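Local coordinates for protein ATP grasp ligase (Microcystis aeruginosa MRC, PDB 5IG9) that probably acts as an ATP-dependent ligase of the ATP-grasp family, perhaps with a ribosomal S6-glutamic acid ligase type of activity, at residues 278-283 / 290-295. Residues are numbered along the deposited sequence; the frame is centred on the assembly and turned at random.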
loop_
_atom_site.group_PDB
_atom_site.type_symbol
_atom_site.label_atom_id
_atom_site.label_comp_id
_atom_site.label_asym_id
_atom_site.label_seq_id
_atom_site.Cartn_x
_atom_site.Cartn_y
_atom_site.Cartn_z
ATOM N N GLY A 278 12.803 12.772 -0.662
ATOM C CA GLY A 278 13.127 11.711 0.272
ATOM C C GLY A 278 13.886 12.185 1.492
ATOM O O GLY A 278 14.800 13.006 1.381
ATOM N N ALA A 279 13.514 11.682 2.665
ATOM C CA ALA A 279 14.246 11.950 3.896
ATOM C C ALA A 279 15.047 10.702 4.246
ATOM O O ALA A 279 14.472 9.658 4.571
ATOM C CB ALA A 279 13.303 12.341 5.030
ATOM N N ILE A 280 16.371 10.813 4.168
ATOM C CA ILE A 280 17.281 9.688 4.330
ATOM C C ILE A 280 18.002 9.820 5.660
ATOM O O ILE A 280 18.457 10.908 6.028
ATOM C CB ILE A 280 18.290 9.607 3.169
ATOM C CG1 ILE A 280 17.549 9.523 1.836
ATOM C CG2 ILE A 280 19.233 8.422 3.355
ATOM C CD1 ILE A 280 18.461 9.371 0.648
ATOM N N ASP A 281 18.108 8.706 6.374
ATOM C CA ASP A 281 18.806 8.635 7.647
ATOM C C ASP A 281 20.097 7.853 7.461
ATOM O O ASP A 281 20.080 6.733 6.937
ATOM C CB ASP A 281 17.933 7.973 8.715
ATOM C CG ASP A 281 16.793 8.861 9.164
ATOM O OD1 ASP A 281 16.933 10.091 9.042
ATOM O OD2 ASP A 281 15.767 8.334 9.646
ATOM N N MET A 282 21.215 8.448 7.872
ATOM C CA MET A 282 22.497 7.758 7.881
ATOM C C MET A 282 23.198 8.037 9.202
ATOM O O MET A 282 22.809 8.926 9.965
ATOM C CB MET A 282 23.385 8.178 6.705
ATOM C CG MET A 282 22.782 7.946 5.330
ATOM S SD MET A 282 23.947 8.286 3.998
ATOM C CE MET A 282 25.036 6.869 4.118
ATOM N N ILE A 283 24.238 7.253 9.472
ATOM C CA ILE A 283 25.111 7.472 10.617
ATOM C C ILE A 283 26.555 7.360 10.152
ATOM O O ILE A 283 26.863 6.674 9.171
ATOM C CB ILE A 283 24.848 6.482 11.773
ATOM C CG1 ILE A 283 25.030 5.043 11.294
ATOM C CG2 ILE A 283 23.462 6.689 12.361
ATOM C CD1 ILE A 283 24.910 4.021 12.390
ATOM N N TYR A 290 30.182 5.298 6.512
ATOM C CA TYR A 290 28.826 5.789 6.306
ATOM C C TYR A 290 27.879 4.605 6.148
ATOM O O TYR A 290 28.026 3.806 5.218
ATOM C CB TYR A 290 28.753 6.706 5.085
ATOM C CG TYR A 290 29.499 8.017 5.240
ATOM C CD1 TYR A 290 30.863 8.090 5.001
ATOM C CD2 TYR A 290 28.838 9.180 5.620
ATOM C CE1 TYR A 290 31.553 9.280 5.139
ATOM C CE2 TYR A 290 29.519 10.376 5.760
ATOM C CZ TYR A 290 30.876 10.421 5.518
ATOM O OH TYR A 290 31.561 11.608 5.654
ATOM N N ILE A 291 26.909 4.503 7.053
ATOM C CA ILE A 291 25.943 3.413 7.074
ATOM C C ILE A 291 24.577 3.969 6.701
ATOM O O ILE A 291 24.102 4.927 7.319
ATOM C CB ILE A 291 25.895 2.725 8.450
ATOM C CG1 ILE A 291 27.159 1.895 8.688
ATOM C CG2 ILE A 291 24.653 1.855 8.577
ATOM C CD1 ILE A 291 28.308 2.667 9.297
ATOM N N PHE A 292 23.953 3.372 5.689
ATOM C CA PHE A 292 22.597 3.739 5.306
ATOM C C PHE A 292 21.597 3.071 6.242
ATOM O O PHE A 292 21.668 1.862 6.481
ATOM C CB PHE A 292 22.317 3.327 3.861
ATOM C CG PHE A 292 20.875 3.475 3.455
ATOM C CD1 PHE A 292 20.387 4.700 3.027
ATOM C CD2 PHE A 292 20.006 2.395 3.505
ATOM C CE1 PHE A 292 19.061 4.844 2.657
ATOM C CE2 PHE A 292 18.677 2.535 3.136
ATOM C CZ PHE A 292 18.207 3.760 2.710
ATOM N N LEU A 293 20.651 3.854 6.758
ATOM C CA LEU A 293 19.616 3.333 7.643
ATOM C C LEU A 293 18.261 3.237 6.956
ATOM O O LEU A 293 17.683 2.148 6.879
ATOM C CB LEU A 293 19.505 4.198 8.905
ATOM C CG LEU A 293 20.676 4.178 9.888
ATOM C CD1 LEU A 293 20.334 4.989 11.126
ATOM C CD2 LEU A 293 21.057 2.752 10.260
ATOM N N GLU A 294 17.736 4.349 6.445
ATOM C CA GLU A 294 16.353 4.390 5.997
ATOM C C GLU A 294 16.132 5.602 5.104
ATOM O O GLU A 294 16.721 6.661 5.325
ATOM C CB GLU A 294 15.402 4.439 7.200
ATOM C CG GLU A 294 13.939 4.683 6.862
ATOM C CD GLU A 294 13.079 4.790 8.104
ATOM O OE1 GLU A 294 13.467 4.210 9.140
ATOM O OE2 GLU A 294 12.026 5.462 8.050
ATOM N N ILE A 295 15.281 5.436 4.096
ATOM C CA ILE A 295 14.737 6.547 3.328
ATOM C C ILE A 295 13.227 6.560 3.529
ATOM O O ILE A 295 12.555 5.541 3.320
ATOM C CB ILE A 295 15.094 6.458 1.833
ATOM C CG1 ILE A 295 14.280 7.475 1.031
ATOM C CG2 ILE A 295 14.874 5.056 1.299
ATOM C CD1 ILE A 295 14.542 7.414 -0.457
#
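The CG2 methyl of Ile280 comes obliquely onto the Phe292 ring, CG2 to CE1 3.6 Å. The two side chains cross at about a right angle. The other branch of Ile280, CG1, leans on CB and CG1 of Ile295. CG1 stands beside the backbone N (chi1 -56°), which leaves CG2 anti to that N. The two branches thus divide between Ile295 and Phe292. Further along the same face, Met282 bends at its last torsion (chi3 74°). This carries CE to Tyr290 CB, 3.8 Å away. On the other face, Ile283 CG1 rests on Ile291 CB, while its CG2 meets Leu293 CD1.

The backbones form an antiparallel hairpin interrupted by a classic beta bulge. Leu293 and Glu294 both face Asp281. Asp281 O takes a bond from Leu293 N at 2.9 Å and a weak one from Glu294 N at 3.4 Å. Asp281 N binds Glu294 O at 2.7 Å. Beyond the bulge, Ile283 and Ile291 bond in both directions, with Ile291 N to Ile283 O at 3.0 Å and nearly straight (175°).

At the polar edge, the acids Asp281 and Glu294 share a face, OD2 to OE1 4.7 Å. Arg217 forms a salt bridge with Asp281 OD1 and probably eases this like-charge proximity.

The hairpin ends an antiparallel sheet, with strand 277-284 bonded to strand 214-221 on its other side. Helix 260-273 packs on the face of Ile280, Met282, Phe292 and Ile295. Helix 125-134 also touches Phe292 and reaches Glu294 through Gln128.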